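Local coordinates for ActII protein (Streptomyces coelicolor, PDB 2OPT) that binds actinorhodin and its biosynthetic precursor (S)-DNPA and, as a TetR-family repressor, probably binds regulatory DNA to control transcription, at residues R10-A15 / D51-L56; L56-V61 / R103-P108; T63-P68 / C83-R88; G73-Q78 / M118-S123. All coordinates share one frame; numbering follows the deposited sequence.

Contact 1 of 4, residues R10-A15 / D51-L56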
# COMPACT_ATOMS: atom_id res chain seq x y z
N ARG A 10 -20.06 -23.52 -5.20
CA ARG A 10 -20.79 -23.65 -3.92
C ARG A 10 -19.72 -23.60 -2.84
O ARG A 10 -19.89 -23.06 -1.76
CB ARG A 10 -21.53 -25.00 -3.86
CG ARG A 10 -21.96 -25.44 -2.45
CD ARG A 10 -22.86 -24.42 -1.77
NE ARG A 10 -24.09 -24.19 -2.54
CZ ARG A 10 -24.80 -23.06 -2.52
NH1 ARG A 10 -25.93 -22.95 -3.23
NH2 ARG A 10 -24.37 -22.04 -1.77
N ILE A 11 -18.62 -24.22 -3.14
CA ILE A 11 -17.52 -24.21 -2.20
C ILE A 11 -17.01 -22.79 -1.90
O ILE A 11 -16.76 -22.44 -0.75
CB ILE A 11 -16.32 -25.05 -2.75
CG1 ILE A 11 -16.65 -26.57 -2.88
CG2 ILE A 11 -15.01 -24.83 -1.85
CD1 ILE A 11 -15.50 -27.40 -3.73
N VAL A 12 -16.76 -22.02 -2.95
CA VAL A 12 -16.23 -20.66 -2.80
C VAL A 12 -17.20 -19.73 -2.11
O VAL A 12 -16.81 -18.90 -1.31
CB VAL A 12 -15.68 -20.13 -4.18
CG1 VAL A 12 -15.15 -18.70 -4.06
CG2 VAL A 12 -14.54 -21.03 -4.58
N VAL A 13 -18.49 -19.87 -2.43
CA VAL A 13 -19.46 -19.04 -1.84
C VAL A 13 -19.48 -19.30 -0.32
O VAL A 13 -19.57 -18.38 0.45
CB VAL A 13 -20.86 -19.36 -2.44
CG1 VAL A 13 -22.04 -18.79 -1.55
CG2 VAL A 13 -20.97 -18.83 -3.86
N THR A 14 -19.46 -20.59 0.08
CA THR A 14 -19.44 -20.99 1.48
C THR A 14 -18.22 -20.42 2.16
O THR A 14 -18.32 -19.89 3.25
CB THR A 14 -19.42 -22.55 1.54
OG1 THR A 14 -20.63 -23.03 0.94
CG2 THR A 14 -19.34 -23.07 2.99
N ALA A 15 -17.05 -20.53 1.52
CA ALA A 15 -15.84 -19.95 2.05
C ALA A 15 -15.90 -18.44 2.29
O ALA A 15 -15.49 -17.93 3.36
CB ALA A 15 -14.65 -20.30 1.12
N ASP A 51 -4.19 -21.84 -0.00
CA ASP A 51 -3.79 -20.73 -0.85
C ASP A 51 -4.54 -20.64 -2.16
O ASP A 51 -4.84 -19.56 -2.63
CB ASP A 51 -2.28 -20.80 -1.07
CG ASP A 51 -1.51 -20.46 0.21
OD1 ASP A 51 -2.09 -19.73 1.08
OD2 ASP A 51 -0.33 -20.88 0.33
N GLU A 52 -4.84 -21.75 -2.77
CA GLU A 52 -5.57 -21.75 -4.04
C GLU A 52 -6.99 -21.35 -3.79
O GLU A 52 -7.62 -20.70 -4.60
CB GLU A 52 -5.52 -23.15 -4.60
CG GLU A 52 -4.00 -23.43 -4.98
CD GLU A 52 -3.61 -24.89 -5.24
OE1 GLU A 52 -4.22 -25.82 -4.67
OE2 GLU A 52 -2.62 -25.12 -5.99
N LEU A 53 -7.52 -21.80 -2.67
CA LEU A 53 -8.90 -21.45 -2.28
C LEU A 53 -9.04 -19.93 -2.17
O LEU A 53 -9.99 -19.34 -2.68
CB LEU A 53 -9.19 -22.13 -0.95
CG LEU A 53 -10.61 -21.92 -0.35
CD1 LEU A 53 -10.57 -20.63 0.36
CD2 LEU A 53 -11.74 -21.98 -1.40
N LEU A 54 -8.12 -19.30 -1.45
CA LEU A 54 -8.13 -17.86 -1.29
C LEU A 54 -8.02 -17.13 -2.64
O LEU A 54 -8.62 -16.09 -2.81
CB LEU A 54 -7.00 -17.45 -0.33
CG LEU A 54 -7.25 -17.84 1.14
CD1 LEU A 54 -6.07 -17.38 1.97
CD2 LEU A 54 -8.58 -17.25 1.67
N ASP A 55 -7.25 -17.66 -3.60
CA ASP A 55 -7.17 -17.07 -4.95
C ASP A 55 -8.59 -17.05 -5.51
O ASP A 55 -8.99 -16.11 -6.22
CB ASP A 55 -6.32 -17.94 -5.90
CG ASP A 55 -4.80 -17.86 -5.62
OD1 ASP A 55 -4.33 -16.86 -5.07
OD2 ASP A 55 -4.04 -18.77 -6.07
N LEU A 56 -9.36 -18.10 -5.22
CA LEU A 56 -10.70 -18.21 -5.79
C LEU A 56 -11.72 -17.27 -5.13
O LEU A 56 -12.65 -16.78 -5.80
CB LEU A 56 -11.18 -19.66 -5.70
CG LEU A 56 -10.49 -20.73 -6.57
CD1 LEU A 56 -11.05 -22.10 -6.21
CD2 LEU A 56 -10.67 -20.48 -8.03

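Contact 2 of 4, residues L56-V61 / R103-P108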
# COMPACT_ATOMS: atom_id res chain seq x y z
N LEU A 56 -9.36 -18.10 -5.22
CA LEU A 56 -10.70 -18.21 -5.79
C LEU A 56 -11.72 -17.27 -5.13
O LEU A 56 -12.65 -16.78 -5.80
CB LEU A 56 -11.18 -19.66 -5.70
CG LEU A 56 -10.49 -20.73 -6.57
CD1 LEU A 56 -11.05 -22.10 -6.21
CD2 LEU A 56 -10.67 -20.48 -8.03
N VAL A 57 -11.57 -17.11 -3.82
CA VAL A 57 -12.42 -16.23 -3.01
C VAL A 57 -12.12 -14.80 -3.52
O VAL A 57 -13.02 -14.02 -3.76
CB VAL A 57 -12.10 -16.39 -1.53
CG1 VAL A 57 -12.76 -15.32 -0.71
CG2 VAL A 57 -12.56 -17.77 -1.00
N PHE A 58 -10.84 -14.50 -3.74
CA PHE A 58 -10.50 -13.19 -4.26
C PHE A 58 -11.19 -12.93 -5.60
O PHE A 58 -11.77 -11.85 -5.79
CB PHE A 58 -8.97 -13.04 -4.36
CG PHE A 58 -8.50 -11.68 -4.87
CD1 PHE A 58 -9.16 -10.51 -4.50
CD2 PHE A 58 -7.36 -11.58 -5.67
CE1 PHE A 58 -8.72 -9.26 -4.96
CE2 PHE A 58 -6.90 -10.35 -6.12
CZ PHE A 58 -7.57 -9.19 -5.76
N ASP A 59 -11.15 -13.88 -6.53
CA ASP A 59 -11.76 -13.61 -7.83
C ASP A 59 -13.26 -13.50 -7.76
O ASP A 59 -13.88 -12.71 -8.49
CB ASP A 59 -11.38 -14.66 -8.86
CG ASP A 59 -11.62 -14.16 -10.25
OD1 ASP A 59 -10.88 -13.23 -10.67
OD2 ASP A 59 -12.64 -14.58 -10.86
N ILE A 60 -13.89 -14.26 -6.88
CA ILE A 60 -15.36 -14.26 -6.91
C ILE A 60 -16.03 -12.93 -6.52
O ILE A 60 -17.10 -12.58 -7.03
CB ILE A 60 -15.90 -15.44 -6.09
CG1 ILE A 60 -17.21 -15.90 -6.72
CG2 ILE A 60 -16.06 -15.07 -4.57
CD1 ILE A 60 -17.63 -17.24 -6.23
N VAL A 61 -15.44 -12.21 -5.57
CA VAL A 61 -15.99 -10.94 -5.09
C VAL A 61 -15.76 -9.80 -6.14
O VAL A 61 -16.42 -8.79 -6.10
CB VAL A 61 -15.30 -10.54 -3.75
CG1 VAL A 61 -15.70 -11.49 -2.69
CG2 VAL A 61 -13.73 -10.56 -3.87
N ARG A 103 -1.81 -10.53 -4.17
CA ARG A 103 -2.36 -11.30 -5.29
C ARG A 103 -2.58 -10.45 -6.56
O ARG A 103 -2.82 -9.25 -6.47
CB ARG A 103 -3.67 -11.97 -4.86
CG ARG A 103 -3.46 -13.11 -3.85
CD ARG A 103 -4.79 -13.81 -3.48
NE ARG A 103 -4.50 -15.19 -3.06
CZ ARG A 103 -4.05 -15.54 -1.85
NH1 ARG A 103 -3.89 -14.64 -0.89
NH2 ARG A 103 -3.80 -16.82 -1.60
N VAL A 104 -2.47 -11.09 -7.73
CA VAL A 104 -2.74 -10.43 -9.01
C VAL A 104 -4.15 -10.88 -9.44
O VAL A 104 -4.41 -12.06 -9.51
CB VAL A 104 -1.65 -10.79 -10.10
CG1 VAL A 104 -2.08 -10.35 -11.50
CG2 VAL A 104 -0.26 -10.20 -9.73
N PRO A 105 -5.07 -9.92 -9.65
CA PRO A 105 -6.43 -10.31 -9.98
C PRO A 105 -6.51 -10.76 -11.44
O PRO A 105 -7.02 -10.04 -12.29
CB PRO A 105 -7.26 -9.04 -9.70
CG PRO A 105 -6.29 -7.89 -9.74
CD PRO A 105 -4.88 -8.45 -9.59
N LEU A 106 -6.01 -11.96 -11.71
CA LEU A 106 -6.09 -12.55 -13.04
C LEU A 106 -6.82 -13.91 -13.05
O LEU A 106 -6.46 -14.81 -13.82
CB LEU A 106 -4.70 -12.68 -13.65
CG LEU A 106 -4.22 -11.65 -14.69
CD1 LEU A 106 -5.12 -10.40 -14.89
CD2 LEU A 106 -2.82 -11.23 -14.34
N GLY A 107 -7.82 -14.08 -12.20
CA GLY A 107 -8.82 -15.08 -12.48
C GLY A 107 -9.84 -14.45 -13.43
O GLY A 107 -9.67 -13.32 -13.87
N PRO A 108 -10.94 -15.16 -13.71
CA PRO A 108 -12.01 -14.76 -14.61
C PRO A 108 -12.49 -13.36 -14.37
O PRO A 108 -12.43 -12.54 -15.26
CB PRO A 108 -13.13 -15.74 -14.29
CG PRO A 108 -12.44 -16.94 -13.66
CD PRO A 108 -11.17 -16.49 -13.08
O HOH W 1 -8.61 -12.69 -9.80

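Contact 3 of 4, residues T63-P68 / C83-R88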
# COMPACT_ATOMS: atom_id res chain seq x y z
N THR A 63 -16.51 -9.73 -9.09
CA THR A 63 -17.73 -9.56 -9.81
C THR A 63 -18.41 -8.29 -9.35
O THR A 63 -19.15 -7.69 -10.12
CB THR A 63 -18.71 -10.76 -9.62
OG1 THR A 63 -19.62 -10.74 -10.72
CG2 THR A 63 -19.54 -10.66 -8.34
N GLU A 64 -18.18 -7.88 -8.08
CA GLU A 64 -18.85 -6.69 -7.48
C GLU A 64 -18.35 -5.35 -7.97
O GLU A 64 -18.96 -4.30 -7.73
CB GLU A 64 -18.67 -6.74 -5.95
CG GLU A 64 -19.23 -8.00 -5.28
CD GLU A 64 -19.23 -7.95 -3.74
OE1 GLU A 64 -19.04 -6.87 -3.13
OE2 GLU A 64 -19.45 -9.00 -3.15
N VAL A 65 -17.19 -5.35 -8.62
CA VAL A 65 -16.56 -4.12 -9.04
C VAL A 65 -17.05 -3.76 -10.44
O VAL A 65 -16.82 -4.50 -11.41
CB VAL A 65 -15.03 -4.26 -9.11
CG1 VAL A 65 -14.43 -2.95 -9.66
CG2 VAL A 65 -14.48 -4.63 -7.75
N GLU A 66 -17.71 -2.62 -10.57
CA GLU A 66 -18.24 -2.32 -11.86
C GLU A 66 -17.36 -1.22 -12.51
O GLU A 66 -17.18 -0.14 -11.98
CB GLU A 66 -19.75 -2.01 -11.74
CG GLU A 66 -20.68 -2.90 -12.67
CD GLU A 66 -21.00 -4.31 -12.14
OE1 GLU A 66 -20.46 -5.32 -12.66
OE2 GLU A 66 -21.81 -4.42 -11.21
N VAL A 67 -16.76 -1.58 -13.64
CA VAL A 67 -15.94 -0.70 -14.43
C VAL A 67 -16.82 -0.27 -15.59
O VAL A 67 -17.32 -1.11 -16.35
CB VAL A 67 -14.66 -1.42 -14.96
CG1 VAL A 67 -13.78 -0.41 -15.64
CG2 VAL A 67 -13.92 -2.09 -13.80
N PRO A 68 -17.09 1.04 -15.71
CA PRO A 68 -18.03 1.44 -16.74
C PRO A 68 -17.46 1.40 -18.13
O PRO A 68 -16.22 1.43 -18.34
CB PRO A 68 -18.36 2.88 -16.34
CG PRO A 68 -17.10 3.35 -15.66
CD PRO A 68 -16.65 2.18 -14.87
N CYS A 83 -13.09 3.30 -8.96
CA CYS A 83 -12.29 3.20 -7.74
C CYS A 83 -13.18 3.08 -6.51
O CYS A 83 -12.88 2.32 -5.59
CB CYS A 83 -11.36 4.40 -7.61
SG CYS A 83 -9.94 4.37 -8.72
N ARG A 84 -14.28 3.84 -6.50
CA ARG A 84 -15.24 3.79 -5.41
C ARG A 84 -15.90 2.42 -5.33
O ARG A 84 -16.22 1.93 -4.24
CB ARG A 84 -16.29 4.88 -5.58
CG ARG A 84 -15.80 6.28 -5.23
CD ARG A 84 -16.94 7.29 -5.27
NE ARG A 84 -16.46 8.65 -5.48
CZ ARG A 84 -16.87 9.43 -6.48
NH1 ARG A 84 -16.38 10.66 -6.60
NH2 ARG A 84 -17.76 8.99 -7.36
N SER A 85 -16.11 1.80 -6.49
CA SER A 85 -16.66 0.43 -6.56
C SER A 85 -15.76 -0.64 -5.95
O SER A 85 -16.20 -1.54 -5.23
CB SER A 85 -16.96 0.07 -8.04
OG SER A 85 -17.85 -1.05 -8.15
N LEU A 86 -14.47 -0.54 -6.23
CA LEU A 86 -13.52 -1.40 -5.61
C LEU A 86 -13.47 -1.21 -4.11
O LEU A 86 -13.41 -2.18 -3.35
CB LEU A 86 -12.13 -1.04 -6.17
CG LEU A 86 -11.04 -2.03 -5.79
CD1 LEU A 86 -11.29 -3.51 -6.18
CD2 LEU A 86 -9.73 -1.54 -6.41
N ARG A 87 -13.54 0.04 -3.66
CA ARG A 87 -13.51 0.34 -2.24
C ARG A 87 -14.72 -0.26 -1.56
O ARG A 87 -14.62 -0.80 -0.47
CB ARG A 87 -13.46 1.87 -2.02
CG ARG A 87 -13.53 2.28 -0.55
CD ARG A 87 -13.79 3.81 -0.35
NE ARG A 87 -13.59 4.25 1.05
CZ ARG A 87 -14.25 5.25 1.60
NH1 ARG A 87 -15.16 5.93 0.90
NH2 ARG A 87 -14.03 5.57 2.85
N ARG A 88 -15.87 -0.15 -2.21
CA ARG A 88 -17.15 -0.66 -1.71
C ARG A 88 -17.01 -2.15 -1.42
O ARG A 88 -17.43 -2.65 -0.38
CB ARG A 88 -18.18 -0.41 -2.81
CG ARG A 88 -19.66 -0.68 -2.49
CD ARG A 88 -20.49 -0.07 -3.59
NE ARG A 88 -20.35 1.37 -3.57
CZ ARG A 88 -20.10 2.13 -4.63
NH1 ARG A 88 -19.97 3.45 -4.47
NH2 ARG A 88 -20.05 1.59 -5.85
O HOH W 2 -18.57 -2.83 -5.39

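Contact 4 of 4, residues G73-Q78 / M118-S123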
# COMPACT_ATOMS: atom_id res chain seq x y z
N GLY A 73 -15.96 12.57 -22.48
CA GLY A 73 -16.21 13.73 -21.64
C GLY A 73 -16.48 13.49 -20.18
O GLY A 73 -16.60 14.47 -19.44
N ARG A 74 -16.58 12.23 -19.75
CA ARG A 74 -16.72 11.92 -18.32
C ARG A 74 -15.58 11.12 -17.75
O ARG A 74 -15.77 10.41 -16.76
CB ARG A 74 -18.00 11.13 -17.99
CG ARG A 74 -19.28 11.92 -18.12
CD ARG A 74 -20.35 11.53 -17.10
NE ARG A 74 -20.43 10.10 -16.81
CZ ARG A 74 -20.26 9.57 -15.60
NH1 ARG A 74 -20.36 8.27 -15.45
NH2 ARG A 74 -20.01 10.32 -14.53
N TRP A 75 -14.40 11.19 -18.36
CA TRP A 75 -13.33 10.25 -17.99
C TRP A 75 -13.02 10.27 -16.50
O TRP A 75 -13.06 9.24 -15.83
CB TRP A 75 -12.07 10.53 -18.80
CG TRP A 75 -10.96 9.52 -18.61
CD1 TRP A 75 -10.85 8.33 -19.24
CD2 TRP A 75 -9.79 9.64 -17.76
NE1 TRP A 75 -9.71 7.67 -18.83
CE2 TRP A 75 -9.04 8.46 -17.92
CE3 TRP A 75 -9.33 10.61 -16.86
CZ2 TRP A 75 -7.83 8.22 -17.24
CZ3 TRP A 75 -8.16 10.38 -16.17
CH2 TRP A 75 -7.38 9.21 -16.38
N ALA A 76 -12.75 11.45 -15.95
CA ALA A 76 -12.22 11.56 -14.59
C ALA A 76 -13.21 11.01 -13.56
O ALA A 76 -12.81 10.33 -12.61
CB ALA A 76 -11.89 12.98 -14.27
N GLU A 77 -14.49 11.34 -13.71
CA GLU A 77 -15.49 10.86 -12.81
C GLU A 77 -15.73 9.34 -12.97
O GLU A 77 -16.10 8.69 -12.04
CB GLU A 77 -16.77 11.68 -12.99
CG GLU A 77 -16.59 13.15 -12.61
CD GLU A 77 -16.39 13.38 -11.09
OE1 GLU A 77 -17.27 12.95 -10.30
OE2 GLU A 77 -15.38 13.99 -10.69
N GLN A 78 -15.52 8.79 -14.17
CA GLN A 78 -15.69 7.35 -14.36
C GLN A 78 -14.57 6.56 -13.66
O GLN A 78 -14.78 5.46 -13.15
CB GLN A 78 -15.73 7.00 -15.85
CG GLN A 78 -17.03 7.27 -16.49
CD GLN A 78 -17.17 6.61 -17.84
OE1 GLN A 78 -16.35 6.82 -18.74
NE2 GLN A 78 -18.26 5.91 -18.02
N MET A 118 -8.24 -1.05 -18.19
CA MET A 118 -7.31 -0.53 -19.14
C MET A 118 -8.02 0.11 -20.32
O MET A 118 -7.55 1.11 -20.84
CB MET A 118 -6.41 -1.65 -19.65
CG MET A 118 -5.48 -2.15 -18.55
SD MET A 118 -4.42 -0.83 -17.88
CE MET A 118 -4.13 -1.47 -16.26
N ASN A 119 -9.13 -0.47 -20.78
CA ASN A 119 -9.90 0.18 -21.81
C ASN A 119 -10.23 1.60 -21.38
O ASN A 119 -10.05 2.55 -22.17
CB ASN A 119 -11.17 -0.62 -22.17
CG ASN A 119 -11.70 -0.28 -23.55
OD1 ASN A 119 -10.96 -0.20 -24.51
ND2 ASN A 119 -13.00 -0.09 -23.65
N LEU A 120 -10.71 1.78 -20.14
CA LEU A 120 -11.13 3.12 -19.68
C LEU A 120 -9.95 4.08 -19.60
O LEU A 120 -10.04 5.24 -20.02
CB LEU A 120 -11.75 3.03 -18.29
CG LEU A 120 -12.40 4.29 -17.65
CD1 LEU A 120 -13.42 4.95 -18.57
CD2 LEU A 120 -13.03 3.96 -16.29
N LEU A 121 -8.85 3.62 -19.03
CA LEU A 121 -7.64 4.44 -18.86
C LEU A 121 -7.09 4.94 -20.19
O LEU A 121 -6.88 6.13 -20.38
CB LEU A 121 -6.58 3.72 -18.04
CG LEU A 121 -6.97 3.43 -16.57
CD1 LEU A 121 -6.02 2.42 -15.89
CD2 LEU A 121 -7.17 4.68 -15.69
N ARG A 122 -6.88 4.03 -21.13
CA ARG A 122 -6.49 4.40 -22.48
C ARG A 122 -7.46 5.32 -23.23
O ARG A 122 -7.04 6.16 -24.02
CB ARG A 122 -6.21 3.16 -23.33
CG ARG A 122 -5.12 2.31 -22.74
CD ARG A 122 -4.08 1.99 -23.76
NE ARG A 122 -4.44 0.77 -24.43
CZ ARG A 122 -3.95 0.33 -25.58
NH1 ARG A 122 -3.02 1.02 -26.25
NH2 ARG A 122 -4.43 -0.82 -26.06
N SER A 123 -8.75 5.13 -23.02
CA SER A 123 -9.74 5.99 -23.64
C SER A 123 -9.53 7.45 -23.24
O SER A 123 -9.97 8.33 -23.94
CB SER A 123 -11.13 5.54 -23.28
OG SER A 123 -11.45 6.04 -22.00

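Contact 1 of 4, residues R10-A15 / D51-L56
Val12 and Leu56 meet in an apolar helix-on-helix contact within the N-terminal DNA-binding domain of this TetR-family protein. The first helix of the domain, 8-22, lies across helix 50-61, which follows the predicted helix-turn-helix region 28-47. The two short segments are almost perpendicular, at 87°, and their axes approach to 10.1 Å. Such a steep crossing limits the interface to a small patch of aliphatic side chains, and no polar side chain takes part in it.

Leu53 occupies one half of the patch. With its CG anti to the backbone N (chi1 -180°), the side chain swings towards helix 8-22, and its two methyls are shared out. CD1 lies 4.2 Å from Ala15 CB, whereas CD2 lies between Ile11 and Val12, 4.3 Å from Val12 CG2. These are relaxed van der Waals distances, so this half of the interface is filled without being tight.

Ile11 also packs on Leu43, His46 and Val47 of helix 40-47, and Ala15 touches Leu32 of helix 29-36. The same residues that meet helix 50-61 therefore also hold the helices of the predicted DNA-binding motif, in keeping with the three-helix core of TetR-type domains.

Val12 makes the closer half of the contact, its side chain crossing that of Leu56 at about a right angle. Its CG2 branch sits 3.8 Å from Leu56 CB and 4.0 Å from Leu56 CD1, while the other methyl, CG1, rests 3.6 Å from the backbone oxygen Leu56 O.

Contact 2 of 4, residues L56-V61 / R103-P108
Asp59, facing Gly107 and Pro108 from helix 50-61, sits at the N-terminal end of helix 108-123, where its carboxylate accepts from two N-H groups of the first turn: OD2 from Asn109 N and OD1 from Gly110 N. Gly107 holds the N-cap position. A negative group here would probably be favoured by the helix end. Asp59 CG is anti to the backbone N (chi1 -161°), which carries the carboxylate out to the turn. Gly107 has no side chain to obstruct it, so OD1 comes within 3.2 Å of Gly107 C, while OD2 lies 3.3 Å from Pro108 CD. A water reinforces the link, donating to Asp59 OD1 at 2.5 Å and accepting from Gly107 N at 2.9 Å.

The apolar half is made by Phe58. Its ring atom CD2 lies 3.8 Å from Arg103 CB, and CE2 is equally near Pro105 CB, at 3.8 Å. The Arg103 chain slides past the ring in the opposite direction, and the guanidinium plane is turned 72° from it. The polar end of that arginine is engaged elsewhere, above all in a salt bridge to Asp55. Pro105 is the centre of an inverse gamma turn, closed by Leu106 N bonding to Val104 O at 2.7 Å.

Phe58 also carries helix 50-61 directly onto Ile99 and Ala100 of helix 96-100, while the loop packs Leu106 on Met111 and Met114 of helix 108-123. Val104 and Leu106 also pack on Phe166 and Leu170 of the second subunit, respectively.

Contact 3 of 4, residues T63-P68 / C83-R88
Ser85 is the tight point between segment 63-68, in the connection after helix 50-61, and helix 75-92. Its OG, anti to the backbone N (chi1 -163°), accepts a nearly straight bond from Glu66 N at 2.9 Å, with an N-H...O angle of 169°. The hydroxyl lies so close to the passing chain that Val65 CA is only 3.4 Å away. Beside it, Val65 CG2 meets Leu86 CD1 at 3.7 Å, giving the polar bond an apolar neighbour. An alanine at Ser85 is likely to leave the Glu66 amide without its acceptor and let the segment drift from the helix.

The remainder is looser. A water donates to Glu64 O at 2.8 Å and to Ser85 O at 2.7 Å, taking the place of direct contact between the two backbones. Glu66 is exposed, and in the conformer described, one of two, its end leads away from the helix; the carboxylate of Glu64 is bonded instead to His93.

The segment links helix 50-61 to helix 75-92 and lies between helix 75-92 and helix 108-123, where Thr63 touches Asn109 and Val67 touches Thr117. Leu86 reaches on to Val142 of helix 128-150, while Arg84 and Arg87 turn to helix 197-219.

Contact 4 of 4, residues G73-Q78 / M118-S123
Trp75 donates its indole N-H to the backbone oxygen of Leu120, NE1 to Leu120 O being 2.7 Å with a bent N-H...O angle of 142°. The oxygen lies near the ring plane, at the edge of the indole, whereas NE1 stands above the carbonyl plane, 39° out of it. From the opposite face of that carbonyl Ser123 OG donates as well, at 2.6 Å to Leu120 O, so two side chains grip one backbone oxygen. Further along the ring, CZ2 packs against Leu121 CD2 at 3.9 Å. Gln78, one turn on, lies across Leu120, its OE1 3.5 Å from Leu120 CD1.

Trp75 CG is anti to the backbone N (chi1 -174°), which sends the indole across to helix 108-123. A phenylalanine in place of Trp75 would probably leave Leu120 O with Ser123 as its remaining donor here and open a gap beside Leu121.

A second shell holds the participants. The amide of Gln78 is fixed at both ends, OE1 accepting from Glu71 N and NE2 donating to Glu69 O, which ties the chain before the helix to its first turn. Trp75 is also packed by Ile209 and Leu213 of helix 197-219 and by Leu126, and Leu121 by Leu138 of helix 128-150. On helix 108-123, Asn119 and Arg122 turn elsewhere and bond to Asn184 of the second subunit.

Here the start of helix 75-92 is fastened to the C-terminal part of helix 108-123 inside the all-helical C-terminal domain, which in TetR-family proteins carries the ligand pocket and the dimer interface.

Contacts 1 and 2 are neighbours on helix 50-61, with centres 10 Å apart and Leu56 in common. A salt bridge from Asp55 OD1 to Arg103 NE, 2.6 Å long, joins them. Contact 3 lies, in sequence, between the two segments of contact 2; their centres are 14 Å apart and they adjoin only in sequence. It is equally far from contact 4, which it meets where Pro68 CB lies 3.5 Å from Gln78 NE2. The centres of contacts 1 and 4 are 32 Å apart. Contacts 2 and 4 both reach the second subunit. In this apo form, helix 50-61 and the loop before helix 108-123 join the DNA-binding and C-terminal domains and could help relay ligand binding, as in TetR relatives.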